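Local coordinates for poly-beta-hydroxybuterate polymerase (Cupriavidus necator, PDB 5T6O), which polymerises 3-hydroxybutyryl groups from their coenzyme A thioesters into polyhydroxybutyrate, this chain being the catalytic domain of the class I synthase, at residues Val207-Leu212 with Asp221-Asn226; Asn8-Glu13 with Asn48-Leu53; Phe194-Pro199 with Trp239-Thr244. The protein carries 1 engineered substitution. One frame throughout, in Å; residues are numbered along the deposited sequence.

How the interactions relate
All three contacts are made mostly or wholly by buried side chains, and none has a hydrogen bond between its own two segments; what differs is their surroundings. Interaction 2 lies nearest the middle of the chain and touches no other subunit, whereas interaction 1, whose centre is about 21 Å from the centre of the chain, and interaction 3 both border the second subunit. Helix 220-227 joins the set. From interaction 1, Trp225 NE1 lies 2.8 Å from Lys49 O of interaction 2, and Asn226 OD1 lies 3.0 Å from Phe194 N of interaction 3, both probable hydrogen bonds. Leucines meet in interaction 1, alanine and tyrosine in interaction 2, and aromatic rings in interaction 3, whose helix also carries a sulfate site.

Interaction 1: residues Val207-Leu212 with Asp221-Asn226; sequences VVDNYL and DLLFWN
Leu223 meets both Leu212 and Asp209, and through it helix 220-227 rests against helix 202-215. At the start of the second segment, Asp221 OD1 accepts a weak, bent bond from the amide of the next residue, Leu222, whose side chain reaches Ile309 of helix 308-312 and Glu164 of the second subunit. Leu223 then points toward the partner helix. Its CD2 lies 4.0 Å from Leu212 CD1, the two branches meeting at a slant, methyl against methyl. Both side chains have the same shape, with CG anti to the carbonyl carbon (chi1 -65° in Leu223, -66° in Leu212), and each is directed toward the other helix. Nearer the backbone, Leu223 CB lies 4.3 Å from Asp209 OD1, so the carboxylate skirts the leucine pair. Phe224 turns away toward Phe3, while Trp225 packs on Ile309 and Ile52. Asn226 OD1 accepts a hydrogen bond from Phe194 N.

These consecutive helices belong to the long excursion between the neighbouring sheet strands 140-146 and 272-277, a place where α/β hydrolases commonly insert a cap. Leu212 also packs on Phe161 of the second subunit. With 129 Å² buried and no polar bond across it, the contact depends on apolar fit, which sets spacing but imposes little directional constraint; the aspartate charge stays at its margin.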
# COMPACT_ATOMS: atom_id res chain seq x y z
N VAL A 207 -7.73 3.84 -27.08
CA VAL A 207 -7.58 2.52 -26.48
C VAL A 207 -8.32 2.43 -25.15
O VAL A 207 -9.02 1.45 -24.89
CB VAL A 207 -6.08 2.19 -26.33
CG1 VAL A 207 -5.89 0.97 -25.47
CG2 VAL A 207 -5.48 1.93 -27.66
N VAL A 208 -8.19 3.45 -24.31
CA VAL A 208 -8.83 3.40 -22.99
C VAL A 208 -10.35 3.39 -23.14
O VAL A 208 -11.04 2.58 -22.51
CB VAL A 208 -8.35 4.56 -22.11
CG1 VAL A 208 -9.17 4.64 -20.83
CG2 VAL A 208 -6.86 4.38 -21.79
N ASP A 209 -10.88 4.29 -23.97
CA ASP A 209 -12.33 4.37 -24.14
C ASP A 209 -12.88 3.04 -24.65
O ASP A 209 -13.84 2.48 -24.10
CB ASP A 209 -12.68 5.52 -25.09
CG ASP A 209 -14.18 5.66 -25.31
OD1 ASP A 209 -14.86 6.15 -24.39
OD2 ASP A 209 -14.66 5.29 -26.41
N ASN A 210 -12.27 2.51 -25.70
CA ASN A 210 -12.73 1.26 -26.28
C ASN A 210 -12.61 0.11 -25.28
O ASN A 210 -13.48 -0.78 -25.23
CB ASN A 210 -11.92 0.98 -27.55
CG ASN A 210 -12.56 -0.04 -28.43
OD1 ASN A 210 -12.16 -1.20 -28.43
ND2 ASN A 210 -13.57 0.37 -29.18
N TYR A 211 -11.55 0.11 -24.48
CA TYR A 211 -11.38 -0.95 -23.49
C TYR A 211 -12.47 -0.89 -22.42
O TYR A 211 -13.08 -1.91 -22.07
CB TYR A 211 -10.01 -0.87 -22.83
CG TYR A 211 -9.90 -1.85 -21.68
CD1 TYR A 211 -9.65 -3.19 -21.91
CD2 TYR A 211 -10.10 -1.43 -20.37
CE1 TYR A 211 -9.58 -4.10 -20.87
CE2 TYR A 211 -10.03 -2.34 -19.31
CZ TYR A 211 -9.77 -3.67 -19.57
OH TYR A 211 -9.70 -4.58 -18.54
N LEU A 212 -12.72 0.30 -21.87
CA LEU A 212 -13.68 0.43 -20.78
C LEU A 212 -15.08 0.06 -21.25
O LEU A 212 -15.84 -0.59 -20.52
CB LEU A 212 -13.67 1.86 -20.24
CG LEU A 212 -12.37 2.27 -19.56
CD1 LEU A 212 -12.44 3.72 -19.15
CD2 LEU A 212 -12.12 1.34 -18.36
N ASP A 221 -22.64 7.46 -19.74
CA ASP A 221 -22.78 8.91 -19.58
C ASP A 221 -21.57 9.49 -18.86
O ASP A 221 -21.16 10.62 -19.16
CB ASP A 221 -24.10 9.29 -18.90
CG ASP A 221 -24.32 8.61 -17.55
OD1 ASP A 221 -23.43 7.89 -17.05
OD2 ASP A 221 -25.40 8.82 -16.97
N LEU A 222 -20.97 8.73 -17.94
CA LEU A 222 -19.70 9.16 -17.36
C LEU A 222 -18.64 9.28 -18.45
O LEU A 222 -17.90 10.27 -18.50
CB LEU A 222 -19.24 8.18 -16.28
CG LEU A 222 -17.97 8.49 -15.48
CD1 LEU A 222 -18.01 7.70 -14.17
CD2 LEU A 222 -16.72 8.10 -16.24
N LEU A 223 -18.53 8.28 -19.32
CA LEU A 223 -17.51 8.33 -20.36
C LEU A 223 -17.76 9.48 -21.33
O LEU A 223 -16.82 10.13 -21.80
CB LEU A 223 -17.46 6.99 -21.10
CG LEU A 223 -17.00 5.80 -20.24
CD1 LEU A 223 -17.06 4.50 -21.03
CD2 LEU A 223 -15.61 6.05 -19.74
N PHE A 224 -19.03 9.77 -21.63
CA PHE A 224 -19.34 10.91 -22.48
C PHE A 224 -18.87 12.21 -21.84
O PHE A 224 -18.20 13.03 -22.48
CB PHE A 224 -20.84 10.97 -22.76
CG PHE A 224 -21.29 12.25 -23.39
CD1 PHE A 224 -21.09 12.48 -24.75
CD2 PHE A 224 -21.92 13.23 -22.63
CE1 PHE A 224 -21.49 13.66 -25.33
CE2 PHE A 224 -22.33 14.42 -23.22
CZ PHE A 224 -22.13 14.63 -24.57
N TRP A 225 -19.21 12.42 -20.56
CA TRP A 225 -18.76 13.61 -19.84
C TRP A 225 -17.24 13.68 -19.81
O TRP A 225 -16.65 14.72 -20.12
CB TRP A 225 -19.31 13.60 -18.42
CG TRP A 225 -18.66 14.61 -17.53
CD1 TRP A 225 -18.83 15.98 -17.57
CD2 TRP A 225 -17.71 14.36 -16.48
NE1 TRP A 225 -18.04 16.58 -16.62
CE2 TRP A 225 -17.36 15.61 -15.93
CE3 TRP A 225 -17.14 13.19 -15.95
CZ2 TRP A 225 -16.47 15.73 -14.86
CZ3 TRP A 225 -16.24 13.31 -14.89
CH2 TRP A 225 -15.92 14.57 -14.35
N ASN A 226 -16.58 12.59 -19.44
CA ASN A 226 -15.13 12.62 -19.39
C ASN A 226 -14.53 12.88 -20.77
O ASN A 226 -13.48 13.54 -20.87
CB ASN A 226 -14.59 11.31 -18.82
CG ASN A 226 -13.10 11.32 -18.66
OD1 ASN A 226 -12.58 11.93 -17.72
ND2 ASN A 226 -12.39 10.63 -19.55

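Interaction 2: residues Asn8-Glu13 with Asn48-Leu53; sequences NVAVTE and NKYYIL
Ala10 presents its methyl to two successive tyrosines, and their conformations decide how it is received. The backbone points Tyr51 CB at the 8-13 loop, 3.6 Å from Ala10 CB. With CG between the backbone N and the carbonyl carbon (chi1 62°), the ring is then laid alongside Val9, whose CG2 approaches CE1 of Tyr51 obliquely at 4.2 Å. Tyr50 adopts the same kind of first torsion (chi1 80°), but its CB is not aimed at the loop; the length of the ring carries the hydroxyl across, until Tyr50 OH stands 3.9 Å from Ala10 CB. Tyr51 CB lies over one face of the Tyr50 ring, 4.0 Å above its plane and near its rim.

Segment 48-53 belongs to the loop leaving strand 40-43 of the α/β hydrolase sheet, and its residues 50-53 form a 3-10 turn. Segment 8-13 leads into strand 14-19, next to the outermost strand 378-379 of that sheet.

Ala10 itself takes a left-handed backbone conformation and shares a backbone hydrogen bond with Leu55, while Thr12 OG1 bonds to Asp54. The far end of Tyr51 is held by a hydrogen bond from its OH to Asp228 OD2, and its ring meets Trp225 of helix 220-227 edge-to-face.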
# COMPACT_ATOMS: atom_id res chain seq x y z
N ASN A 8 -30.53 15.62 -23.74
CA ASN A 8 -30.77 14.56 -22.77
C ASN A 8 -29.75 14.53 -21.63
O ASN A 8 -29.83 13.65 -20.77
CB ASN A 8 -30.81 13.18 -23.47
CG ASN A 8 -29.60 12.94 -24.36
OD1 ASN A 8 -28.53 13.48 -24.13
ND2 ASN A 8 -29.78 12.11 -25.38
N VAL A 9 -28.81 15.46 -21.60
CA VAL A 9 -28.01 15.71 -20.41
C VAL A 9 -27.98 17.21 -20.20
O VAL A 9 -28.12 17.99 -21.15
CB VAL A 9 -26.58 15.11 -20.50
CG1 VAL A 9 -26.63 13.61 -20.75
CG2 VAL A 9 -25.74 15.81 -21.54
N ALA A 10 -27.84 17.61 -18.94
CA ALA A 10 -27.83 19.02 -18.55
C ALA A 10 -29.12 19.72 -18.97
O ALA A 10 -29.10 20.77 -19.62
CB ALA A 10 -26.60 19.74 -19.12
N VAL A 11 -30.26 19.15 -18.58
CA VAL A 11 -31.56 19.64 -19.04
C VAL A 11 -32.38 20.28 -17.93
O VAL A 11 -33.54 20.61 -18.15
CB VAL A 11 -32.37 18.53 -19.75
CG1 VAL A 11 -31.65 18.08 -21.02
CG2 VAL A 11 -32.62 17.36 -18.80
N THR A 12 -31.81 20.49 -16.74
CA THR A 12 -32.61 21.15 -15.71
C THR A 12 -32.92 22.58 -16.16
O THR A 12 -32.05 23.27 -16.69
CB THR A 12 -31.89 21.13 -14.37
OG1 THR A 12 -31.68 19.76 -13.99
CG2 THR A 12 -32.74 21.82 -13.27
N GLU A 13 -34.18 22.99 -15.99
CA GLU A 13 -34.64 24.25 -16.59
C GLU A 13 -34.01 25.45 -15.89
O GLU A 13 -34.00 25.53 -14.66
CB GLU A 13 -36.17 24.34 -16.53
CG GLU A 13 -36.74 25.58 -17.23
CD GLU A 13 -38.24 25.51 -17.47
OE1 GLU A 13 -38.87 24.50 -17.10
OE2 GLU A 13 -38.80 26.49 -18.03
N ASN A 48 -12.90 19.09 -17.54
CA ASN A 48 -14.23 18.73 -18.04
C ASN A 48 -15.26 19.80 -17.68
O ASN A 48 -14.90 20.87 -17.16
CB ASN A 48 -14.69 17.35 -17.53
CG ASN A 48 -13.95 16.21 -18.21
OD1 ASN A 48 -13.83 16.16 -19.44
ND2 ASN A 48 -13.44 15.30 -17.41
N LYS A 49 -16.53 19.56 -17.97
CA LYS A 49 -17.55 20.59 -17.87
C LYS A 49 -18.48 20.36 -16.68
O LYS A 49 -18.47 19.30 -16.04
CB LYS A 49 -18.35 20.67 -19.17
CG LYS A 49 -17.46 21.11 -20.34
CD LYS A 49 -18.15 20.88 -21.67
CE LYS A 49 -17.23 21.31 -22.82
NZ LYS A 49 -17.96 21.18 -24.11
N TYR A 50 -19.31 21.37 -16.41
CA TYR A 50 -20.06 21.40 -15.15
C TYR A 50 -21.09 20.29 -15.03
O TYR A 50 -21.47 19.94 -13.91
CB TYR A 50 -20.77 22.74 -14.98
CG TYR A 50 -22.07 22.89 -15.75
CD1 TYR A 50 -23.28 22.39 -15.24
CD2 TYR A 50 -22.10 23.55 -16.97
CE1 TYR A 50 -24.45 22.52 -15.94
CE2 TYR A 50 -23.28 23.69 -17.68
CZ TYR A 50 -24.45 23.18 -17.15
OH TYR A 50 -25.62 23.33 -17.85
N TYR A 51 -21.57 19.75 -16.15
CA TYR A 51 -22.82 19.00 -16.13
C TYR A 51 -22.67 17.61 -15.55
O TYR A 51 -23.67 16.88 -15.48
CB TYR A 51 -23.42 18.94 -17.54
CG TYR A 51 -22.59 18.25 -18.59
CD1 TYR A 51 -22.67 16.86 -18.76
CD2 TYR A 51 -21.80 18.97 -19.48
CE1 TYR A 51 -21.94 16.22 -19.73
CE2 TYR A 51 -21.06 18.33 -20.47
CZ TYR A 51 -21.14 16.96 -20.59
OH TYR A 51 -20.41 16.31 -21.55
N ILE A 52 -21.48 17.22 -15.08
CA ILE A 52 -21.42 16.08 -14.17
C ILE A 52 -22.35 16.33 -12.98
O ILE A 52 -22.88 15.38 -12.39
CB ILE A 52 -19.96 15.82 -13.71
CG1 ILE A 52 -19.86 14.49 -12.94
CG2 ILE A 52 -19.44 16.97 -12.83
CD1 ILE A 52 -20.39 13.29 -13.70
N LEU A 53 -22.59 17.60 -12.64
CA LEU A 53 -23.49 17.96 -11.54
C LEU A 53 -24.95 18.08 -11.98
O LEU A 53 -25.81 18.28 -11.12
CB LEU A 53 -23.06 19.29 -10.92
CG LEU A 53 -21.64 19.29 -10.34
CD1 LEU A 53 -21.32 20.64 -9.75
CD2 LEU A 53 -21.53 18.19 -9.29

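Interaction 3: residues Phe194-Pro199 with Trp239-Thr244; sequences FSFLRP and WYLRHT. With SO4 (sulfate ion), chain D.
Phe196 and Tyr240 each swing CG anti to the backbone nitrogen (chi1 -175° and -176°), and these extended torsions carry their rings into the space between the loop and the helix. There Phe196 CE2 comes to 3.9 Å from Tyr240 CE2. The ring planes are inclined by 45° with centroids 6.0 Å apart, an oblique meeting that is neither a stack nor a T-shaped pair. Leu241 arrives on the same ring with a branch tip, its CD1 lying 4.5 Å from Phe196 CE2.

The loop contains a type I β turn from Ser195 to Arg198, set against helix 234-246 in the region between strands 140-146 and 272-277 of the α/β hydrolase fold. Its Leu197 O and Arg198 NH2 pair reciprocally, by hydrogen bonds, with Arg198 NH2 and Leu197 O of the second subunit.

The helix widens into a π-type turn at 241-244. Thr244 grips Tyr240 O twice, through its amide and through OG1 at 2.6 Å, from opposite faces of the carbonyl plane. Farther round the helix sits a sulfate, probably from the crystallisation liquor, whose O2 accepts hydrogen bonds from Arg242 NH1 and His243 NE2, each 2.9 Å, at the edges of both groups. The backbone N of Cys182, whose sulfur is disulfide-linked to Cys238, also hydrogen-bonds to the sulfate. Glu249 holds His243 ND1, and an imidazole engaged at both nitrogens by anions is probably favoured as its cation. The helix thus combines non-directional aromatic packing toward the loop with a directional, probably cationic sulfate site.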
# COMPACT_ATOMS: atom_id res chain seq x y z
N PHE A 194 -10.52 11.81 -15.55
CA PHE A 194 -9.97 10.50 -15.21
C PHE A 194 -8.55 10.32 -15.71
O PHE A 194 -7.82 9.50 -15.15
CB PHE A 194 -10.90 9.40 -15.73
CG PHE A 194 -12.07 9.17 -14.82
CD1 PHE A 194 -13.17 10.00 -14.87
CD2 PHE A 194 -12.02 8.18 -13.84
CE1 PHE A 194 -14.24 9.82 -14.00
CE2 PHE A 194 -13.09 7.99 -12.97
CZ PHE A 194 -14.19 8.81 -13.05
N SER A 195 -8.11 11.11 -16.69
CA SER A 195 -6.72 11.06 -17.12
C SER A 195 -5.99 12.38 -16.88
O SER A 195 -5.02 12.69 -17.58
CB SER A 195 -6.63 10.66 -18.60
OG SER A 195 -7.20 9.36 -18.80
N PHE A 196 -6.42 13.17 -15.89
CA PHE A 196 -5.71 14.43 -15.62
C PHE A 196 -4.25 14.20 -15.25
O PHE A 196 -3.39 15.03 -15.56
CB PHE A 196 -6.38 15.26 -14.52
CG PHE A 196 -5.72 16.60 -14.34
CD1 PHE A 196 -5.78 17.54 -15.35
CD2 PHE A 196 -4.97 16.88 -13.21
CE1 PHE A 196 -5.15 18.77 -15.23
CE2 PHE A 196 -4.33 18.10 -13.08
CZ PHE A 196 -4.43 19.05 -14.09
N LEU A 197 -3.93 13.09 -14.58
CA LEU A 197 -2.53 12.77 -14.32
C LEU A 197 -2.05 11.63 -15.21
O LEU A 197 -1.20 10.83 -14.81
CB LEU A 197 -2.32 12.44 -12.84
CG LEU A 197 -2.73 13.58 -11.90
CD1 LEU A 197 -2.63 13.16 -10.43
CD2 LEU A 197 -1.93 14.85 -12.18
N ARG A 198 -2.61 11.52 -16.41
CA ARG A 198 -2.33 10.41 -17.30
C ARG A 198 -2.15 10.98 -18.70
O ARG A 198 -2.37 12.19 -18.90
CB ARG A 198 -3.48 9.39 -17.26
CG ARG A 198 -3.60 8.63 -15.94
CD ARG A 198 -2.35 7.80 -15.65
NE ARG A 198 -2.51 7.05 -14.41
CZ ARG A 198 -1.54 6.41 -13.78
NH1 ARG A 198 -1.80 5.76 -12.65
NH2 ARG A 198 -0.31 6.40 -14.27
N PRO A 199 -1.75 10.18 -19.69
CA PRO A 199 -1.62 10.72 -21.04
C PRO A 199 -2.95 11.26 -21.55
O PRO A 199 -4.02 10.78 -21.17
CB PRO A 199 -1.15 9.52 -21.87
CG PRO A 199 -0.48 8.62 -20.84
CD PRO A 199 -1.34 8.76 -19.63
N TRP A 239 0.43 26.87 -13.08
CA TRP A 239 0.32 27.29 -11.68
C TRP A 239 -0.32 26.19 -10.85
O TRP A 239 0.16 25.86 -9.76
CB TRP A 239 -0.50 28.58 -11.59
CG TRP A 239 -0.51 29.23 -10.23
CD1 TRP A 239 0.21 30.32 -9.84
CD2 TRP A 239 -1.29 28.83 -9.09
NE1 TRP A 239 -0.06 30.62 -8.52
CE2 TRP A 239 -0.98 29.72 -8.04
CE3 TRP A 239 -2.21 27.80 -8.85
CZ2 TRP A 239 -1.55 29.61 -6.78
CZ3 TRP A 239 -2.78 27.70 -7.60
CH2 TRP A 239 -2.44 28.61 -6.58
N TYR A 240 -1.42 25.63 -11.34
CA TYR A 240 -2.11 24.56 -10.61
C TYR A 240 -1.19 23.37 -10.37
O TYR A 240 -1.05 22.91 -9.23
CB TYR A 240 -3.35 24.16 -11.41
CG TYR A 240 -4.23 23.13 -10.74
CD1 TYR A 240 -4.67 23.30 -9.43
CD2 TYR A 240 -4.63 21.99 -11.42
CE1 TYR A 240 -5.48 22.35 -8.82
CE2 TYR A 240 -5.43 21.04 -10.82
CZ TYR A 240 -5.86 21.23 -9.53
OH TYR A 240 -6.66 20.27 -8.93
N LEU A 241 -0.52 22.89 -11.41
CA LEU A 241 0.40 21.76 -11.25
C LEU A 241 1.52 22.09 -10.28
O LEU A 241 1.86 21.29 -9.40
CB LEU A 241 0.97 21.36 -12.61
CG LEU A 241 1.25 19.91 -12.95
CD1 LEU A 241 0.01 19.06 -12.72
CD2 LEU A 241 1.71 19.81 -14.41
N ARG A 242 2.13 23.28 -10.43
CA ARG A 242 3.30 23.62 -9.62
C ARG A 242 2.95 23.77 -8.15
O ARG A 242 3.63 23.20 -7.28
CB ARG A 242 3.93 24.92 -10.15
CG ARG A 242 5.03 25.49 -9.26
CD ARG A 242 5.67 26.68 -9.96
NE ARG A 242 6.45 26.25 -11.11
CZ ARG A 242 6.95 27.07 -12.02
NH1 ARG A 242 6.71 28.38 -11.93
NH2 ARG A 242 7.68 26.59 -13.02
N HIS A 243 1.91 24.55 -7.84
CA HIS A 243 1.71 25.02 -6.47
C HIS A 243 0.78 24.12 -5.65
O HIS A 243 0.66 24.33 -4.44
CB HIS A 243 1.17 26.45 -6.48
CG HIS A 243 2.16 27.45 -7.01
ND1 HIS A 243 3.33 27.76 -6.35
CD2 HIS A 243 2.17 28.18 -8.16
CE1 HIS A 243 4.01 28.65 -7.05
NE2 HIS A 243 3.33 28.92 -8.16
N THR A 244 0.14 23.14 -6.28
CA THR A 244 -0.65 22.18 -5.52
C THR A 244 -0.01 20.79 -5.59
O THR A 244 0.67 20.38 -4.65
CB THR A 244 -2.12 22.18 -6.00
OG1 THR A 244 -2.23 21.64 -7.32
CG2 THR A 244 -2.67 23.59 -6.01
S SO4 D . 4.29 31.22 -10.88
O1 SO4 D . 4.26 32.20 -9.80
O2 SO4 D . 4.84 29.97 -10.36
O3 SO4 D . 5.09 31.70 -12.01
O4 SO4 D . 2.93 31.03 -11.40